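Local coordinates for probable conserved lipoprotein LpqI (Mycobacterium tuberculosis H37Rv, PDB 6GFV) that cleaves terminal beta-1,4-linked N-acetylglucosamine from peptidoglycan fragments and so takes part in peptidoglycan recycling, at residues 19-24 and 321-326; 284-289 and 310-315. All blocks are in the same frame, centred on the assembly; numbering follows the deposited sequence.

Contact 1 (19-24 and 321-326); sequences RDKLAQ and LPMSAV
Leu22 and Val326 form the apolar part of this contact, with a lighter touch from Leu321. Leu22 sends its CD2 branch toward the other segment. Its methyl CD2 lies 4.0 Å from CG2 of Val326, and the two side chains meet at a slant. The same Leu22 CD2 reaches 4.3 Å from CD2 of Leu321, a looser touch from the residue just before the N-cap Pro322. The two methyls of Val326 are shared out. CG1, placed anti to the backbone N (chi1 174°), sits 4.0 Å from CB of Lys21, while CG2 serves Leu22.

The second kind of interaction pairs a lysine with a thioether. The side chains of Lys21 and Met323 cross nearly at right angles. NZ of Lys21 comes to 3.4 Å from SD of Met323, and CE of Lys21 is 3.6 Å from the same sulfur. The bend of Met323 at chi2 (75°) brings SD to the end of the lysine. The ammonium has a stronger partner in Asp327, one residue beyond 321-326, with which it forms a salt bridge.

No hydrogen bond joins 19-24 to 321-326. The pair ties helix 18-23 to the first turn of helix 323-337, the last helix of the chain. It thus joins the two ends of the TIM-barrel domain of this GH3 enzyme, away from the annotated sites. Leu22 also packs on Leu312 and Leu316 of helix 305-317. The chemistry implies a mainly dispersive joint, in which the lysine adds aliphatic carbon to the interface and carries its charge to Asp327.

Contact 2 (284-289 and 310-315); sequences EAVLRT and DRLEQA
Glu284 and Arg311 join in a salt bridge at the partly exposed border of this helix pair. NE of Arg311 donates to OE2 of Glu284 over 3.0 Å, and the N-H...O angle of 167° makes the bond nearly straight. The oxygen lies in the guanidinium plane, at its edge. OE2 is met on its syn side, by a donor tilted out of the carboxylate plane. The two flat groups are turned 54° against each other, and a single bond links them. OE1 of Glu284 stays 3.8 Å from Arg311 NH2.

Leu287 fills the middle. Its CD2 methyl rests over one face of the guanidinium, offset toward the rim, 3.5 Å from NH2 of Arg311. The CD1 methyl of Leu287 packs 3.7 Å from CB of Ala315. Leu312 runs past Leu287 in the opposite sense, and its CD2 is 3.9 Å from CA of Leu287. The other branch of Leu312, CD1, touches CG1 of Val286 at 3.9 Å.

Further out, Arg311 is bent at chi2 (68°), which lays its chain along its own helix toward the Ala315 end, and Glu284 meets it at the edge. Glu320 holds NH1 of Arg311 in a second salt bridge. Val286 lies against Ala297 and Trp299 of strand 297-299, and Leu312 against Leu22 of helix 18-23. The helices 282-292 and 305-317 flank that strand in sequence and pack side by side outside the TIM-type barrel. The axes of the two short segments come within 9.7 Å and cross at a slant. The chemistry implies a buried aliphatic seam closed at its border by an arginine. Two carboxylates, Glu284 at NE and Glu320 at NH1, fix the position of its guanidinium and would balance its charge.

Contact 2 is nested inside the long loop that contact 1 closes, and helix 305-317 connects the two places. Leu312 of that helix touches both Leu22 of contact 1 and helix 282-292. Arg19 adds a salt bridge to Asp310. Both contacts have a mostly buried touching surface. The partly exposed residues are Met323 in contact 1 and Glu284 and Arg311 in contact 2. Their polar chemistry differs accordingly: contact 1 makes its salt bridge outside the pair, contact 2 across it. Contact 1 joins the two ends of the domain sequence, while contact 2 joins helices close in sequence.

Contact 1 (19-24 and 321-326)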
loop_
_atom_site.group_PDB
_atom_site.type_symbol
_atom_site.label_atom_id
_atom_site.label_comp_id
_atom_site.label_asym_id
_atom_site.label_seq_id
_atom_site.Cartn_x
_atom_site.Cartn_y
_atom_site.Cartn_z
ATOM N N ARG A 19 -8.823 -20.874 -0.037
ATOM C CA ARG A 19 -9.625 -19.685 0.209
ATOM C C ARG A 19 -8.958 -18.744 1.219
ATOM O O ARG A 19 -8.914 -17.537 1.009
ATOM C CB ARG A 19 -11.020 -20.088 0.689
ATOM C CG ARG A 19 -11.997 -18.943 0.843
ATOM C CD ARG A 19 -13.428 -19.469 0.899
ATOM N NE ARG A 19 -14.419 -18.407 1.029
ATOM C CZ ARG A 19 -15.149 -17.925 0.029
ATOM N NH1 ARG A 19 -15.009 -18.406 -1.199
ATOM N NH2 ARG A 19 -16.027 -16.959 0.258
ATOM N N ASP A 20 -8.431 -19.299 2.303
ATOM C CA ASP A 20 -7.767 -18.484 3.317
ATOM C C ASP A 20 -6.431 -17.902 2.818
ATOM O O ASP A 20 -6.036 -16.836 3.251
ATOM C CB ASP A 20 -7.535 -19.285 4.602
ATOM C CG ASP A 20 -8.793 -19.414 5.462
ATOM O OD1 ASP A 20 -9.754 -18.646 5.271
ATOM O OD2 ASP A 20 -8.812 -20.288 6.344
ATOM N N LYS A 21 -5.738 -18.599 1.921
ATOM C CA LYS A 21 -4.535 -18.028 1.303
ATOM C C LYS A 21 -4.895 -16.774 0.515
ATOM O O LYS A 21 -4.264 -15.731 0.685
ATOM C CB LYS A 21 -3.829 -19.043 0.383
ATOM C CG LYS A 21 -3.261 -20.233 1.122
ATOM C CD LYS A 21 -2.155 -20.919 0.354
ATOM C CE LYS A 21 -2.702 -21.987 -0.557
ATOM N NZ LYS A 21 -1.616 -22.899 -1.021
ATOM N N LEU A 22 -5.909 -16.896 -0.344
ATOM C CA LEU A 22 -6.438 -15.768 -1.109
ATOM C C LEU A 22 -6.846 -14.624 -0.169
ATOM O O LEU A 22 -6.521 -13.471 -0.411
ATOM C CB LEU A 22 -7.635 -16.211 -1.972
ATOM C CG LEU A 22 -7.408 -17.255 -3.080
ATOM C CD1 LEU A 22 -8.687 -17.961 -3.530
ATOM C CD2 LEU A 22 -6.685 -16.645 -4.283
ATOM N N ALA A 23 -7.522 -14.954 0.927
ATOM C CA ALA A 23 -8.011 -13.923 1.838
ATOM C C ALA A 23 -6.864 -13.119 2.459
ATOM O O ALA A 23 -7.011 -11.921 2.707
ATOM C CB ALA A 23 -8.891 -14.539 2.923
ATOM N N GLN A 24 -5.724 -13.765 2.675
ATOM C CA GLN A 24 -4.537 -13.071 3.184
ATOM C C GLN A 24 -4.072 -11.924 2.299
ATOM O O GLN A 24 -3.335 -11.065 2.760
ATOM C CB GLN A 24 -3.366 -14.035 3.355
ATOM C CG GLN A 24 -3.427 -14.890 4.601
ATOM C CD GLN A 24 -3.423 -14.050 5.854
ATOM O OE1 GLN A 24 -2.532 -13.227 6.048
ATOM N NE2 GLN A 24 -4.428 -14.242 6.711
ATOM N N LEU A 321 -5.174 -18.116 -12.663
ATOM C CA LEU A 321 -4.201 -17.697 -11.673
ATOM C C LEU A 321 -3.576 -18.954 -11.090
ATOM O O LEU A 321 -4.284 -19.822 -10.600
ATOM C CB LEU A 321 -4.869 -16.832 -10.594
ATOM C CG LEU A 321 -4.098 -16.245 -9.415
ATOM C CD1 LEU A 321 -3.398 -14.954 -9.784
ATOM C CD2 LEU A 321 -5.042 -16.015 -8.252
ATOM N N PRO A 322 -2.247 -19.078 -11.181
ATOM C CA PRO A 322 -1.578 -20.284 -10.680
ATOM C C PRO A 322 -1.266 -20.208 -9.180
ATOM O O PRO A 322 -1.002 -19.125 -8.664
ATOM C CB PRO A 322 -0.297 -20.337 -11.513
ATOM C CG PRO A 322 -0.004 -18.915 -11.816
ATOM C CD PRO A 322 -1.321 -18.189 -11.901
ATOM N N MET A 323 -1.294 -21.346 -8.499
ATOM C CA MET A 323 -1.123 -21.366 -7.054
ATOM C C MET A 323 0.268 -20.890 -6.651
ATOM O O MET A 323 0.430 -20.283 -5.597
ATOM C CB MET A 323 -1.382 -22.763 -6.495
ATOM C CG MET A 323 -1.322 -22.838 -4.971
ATOM S SD MET A 323 -2.781 -22.143 -4.169
ATOM C CE MET A 323 -3.961 -23.459 -4.426
ATOM N N SER A 324 1.263 -21.157 -7.491
ATOM C CA SER A 324 2.619 -20.655 -7.247
ATOM C C SER A 324 2.630 -19.132 -7.062
ATOM O O SER A 324 3.387 -18.600 -6.262
ATOM C CB SER A 324 3.549 -21.049 -8.385
ATOM O OG SER A 324 3.148 -20.453 -9.607
ATOM N N ALA A 325 1.756 -18.437 -7.776
ATOM C CA ALA A 325 1.693 -16.990 -7.668
ATOM C C ALA A 325 1.051 -16.547 -6.340
ATOM O O ALA A 325 1.517 -15.610 -5.699
ATOM C CB ALA A 325 0.943 -16.411 -8.851
ATOM N N VAL A 326 -0.023 -17.219 -5.950
ATOM C CA VAL A 326 -0.654 -17.005 -4.651
ATOM C C VAL A 326 0.284 -17.342 -3.481
ATOM O O VAL A 326 0.412 -16.567 -2.539
ATOM C CB VAL A 326 -1.944 -17.837 -4.531
ATOM C CG1 VAL A 326 -2.534 -17.735 -3.136
ATOM C CG2 VAL A 326 -2.954 -17.379 -5.563
#

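Contact 2 (284-289 and 310-315)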
loop_
_atom_site.group_PDB
_atom_site.type_symbol
_atom_site.label_atom_id
_atom_site.label_comp_id
_atom_site.label_asym_id
_atom_site.label_seq_id
_atom_site.Cartn_x
_atom_site.Cartn_y
_atom_site.Cartn_z
ATOM N N GLU A 284 -13.193 -8.245 -10.568
ATOM C CA GLU A 284 -12.350 -8.354 -11.757
ATOM C C GLU A 284 -11.063 -7.550 -11.587
ATOM O O GLU A 284 -10.001 -7.935 -12.091
ATOM C CB GLU A 284 -13.093 -7.888 -13.010
ATOM C CG GLU A 284 -14.290 -8.769 -13.397
ATOM C CD GLU A 284 -13.922 -10.220 -13.723
ATOM O OE1 GLU A 284 -12.794 -10.479 -14.196
ATOM O OE2 GLU A 284 -14.778 -11.110 -13.516
ATOM N N ALA A 285 -11.156 -6.430 -10.886
ATOM C CA ALA A 285 -9.983 -5.607 -10.647
ATOM C C ALA A 285 -9.002 -6.327 -9.720
ATOM O O ALA A 285 -7.796 -6.299 -9.946
ATOM C CB ALA A 285 -10.379 -4.267 -10.079
ATOM N N VAL A 286 -9.534 -6.980 -8.688
ATOM C CA VAL A 286 -8.711 -7.716 -7.746
ATOM C C VAL A 286 -7.964 -8.837 -8.463
ATOM O O VAL A 286 -6.761 -9.003 -8.268
ATOM C CB VAL A 286 -9.557 -8.289 -6.573
ATOM C CG1 VAL A 286 -8.761 -9.322 -5.782
ATOM C CG2 VAL A 286 -10.025 -7.174 -5.669
ATOM N N LEU A 287 -8.673 -9.594 -9.298
ATOM C CA LEU A 287 -8.054 -10.658 -10.087
ATOM C C LEU A 287 -6.900 -10.122 -10.951
ATOM O O LEU A 287 -5.840 -10.705 -10.991
ATOM C CB LEU A 287 -9.097 -11.358 -10.970
ATOM C CG LEU A 287 -8.619 -12.482 -11.905
ATOM C CD1 LEU A 287 -7.803 -13.523 -11.178
ATOM C CD2 LEU A 287 -9.802 -13.152 -12.599
ATOM N N ARG A 288 -7.126 -9.007 -11.633
ATOM C CA ARG A 288 -6.116 -8.406 -12.495
ATOM C C ARG A 288 -4.859 -8.006 -11.744
ATOM O O ARG A 288 -3.756 -8.260 -12.214
ATOM C CB ARG A 288 -6.688 -7.182 -13.215
ATOM C CG ARG A 288 -7.585 -7.519 -14.398
ATOM C CD ARG A 288 -6.784 -7.968 -15.607
ATOM N NE ARG A 288 -5.768 -6.993 -16.000
ATOM C CZ ARG A 288 -5.963 -6.020 -16.886
ATOM N NH1 ARG A 288 -7.141 -5.878 -17.487
ATOM N NH2 ARG A 288 -4.978 -5.188 -17.180
ATOM N N THR A 289 -5.014 -7.385 -10.570
ATOM C CA THR A 289 -3.850 -6.859 -9.875
ATOM C C THR A 289 -3.020 -8.010 -9.297
ATOM O O THR A 289 -1.808 -7.953 -9.321
ATOM C CB THR A 289 -4.238 -5.825 -8.777
ATOM O OG1 THR A 289 -3.096 -5.034 -8.435
ATOM C CG2 THR A 289 -4.825 -6.486 -7.524
ATOM N N ASP A 310 -15.043 -15.644 -4.164
ATOM C CA ASP A 310 -15.640 -16.632 -5.047
ATOM C C ASP A 310 -14.973 -16.580 -6.412
ATOM O O ASP A 310 -14.581 -17.616 -6.943
ATOM C CB ASP A 310 -17.142 -16.411 -5.176
ATOM C CG ASP A 310 -17.927 -16.944 -3.969
ATOM O OD1 ASP A 310 -17.362 -17.697 -3.148
ATOM O OD2 ASP A 310 -19.121 -16.616 -3.849
ATOM N N ARG A 311 -14.836 -15.376 -6.968
ATOM C CA ARG A 311 -14.216 -15.178 -8.282
ATOM C C ARG A 311 -12.753 -15.621 -8.307
ATOM O O ARG A 311 -12.288 -16.217 -9.284
ATOM C CB ARG A 311 -14.322 -13.714 -8.703
ATOM C CG ARG A 311 -13.696 -13.397 -10.052
ATOM C CD ARG A 311 -14.485 -14.047 -11.172
ATOM N NE ARG A 311 -13.915 -13.794 -12.489
ATOM C CZ ARG A 311 -13.044 -14.597 -13.101
ATOM N NH1 ARG A 311 -12.616 -15.702 -12.518
ATOM N NH2 ARG A 311 -12.586 -14.288 -14.294
ATOM N N LEU A 312 -12.024 -15.343 -7.236
ATOM C CA LEU A 312 -10.632 -15.774 -7.144
ATOM C C LEU A 312 -10.495 -17.293 -7.042
ATOM O O LEU A 312 -9.553 -17.864 -7.578
ATOM C CB LEU A 312 -9.936 -15.113 -5.957
ATOM C CG LEU A 312 -9.711 -13.608 -6.061
ATOM C CD1 LEU A 312 -9.033 -13.073 -4.801
ATOM C CD2 LEU A 312 -8.895 -13.253 -7.284
ATOM N N GLU A 313 -11.413 -17.949 -6.343
ATOM C CA GLU A 313 -11.385 -19.401 -6.300
ATOM C C GLU A 313 -11.689 -19.969 -7.686
ATOM O O GLU A 313 -11.093 -20.961 -8.093
ATOM C CB GLU A 313 -12.371 -19.944 -5.261
ATOM C CG GLU A 313 -11.846 -19.893 -3.837
ATOM C CD GLU A 313 -12.745 -20.612 -2.850
ATOM O OE1 GLU A 313 -13.681 -19.988 -2.312
ATOM O OE2 GLU A 313 -12.515 -21.813 -2.611
ATOM N N GLN A 314 -12.600 -19.330 -8.416
ATOM C CA GLN A 314 -12.863 -19.712 -9.806
ATOM C C GLN A 314 -11.599 -19.635 -10.653
ATOM O O GLN A 314 -11.302 -20.549 -11.413
ATOM C CB GLN A 314 -13.929 -18.822 -10.431
ATOM C CG GLN A 314 -15.311 -18.993 -9.856
ATOM C CD GLN A 314 -16.270 -17.944 -10.372
ATOM O OE1 GLN A 314 -16.007 -17.290 -11.380
ATOM N NE2 GLN A 314 -17.394 -17.781 -9.684
ATOM N N ALA A 315 -10.861 -18.536 -10.511
ATOM C CA ALA A 315 -9.649 -18.320 -11.283
ATOM C C ALA A 315 -8.615 -19.406 -10.999
ATOM O O ALA A 315 -7.862 -19.801 -11.875
ATOM C CB ALA A 315 -9.079 -16.949 -10.991
#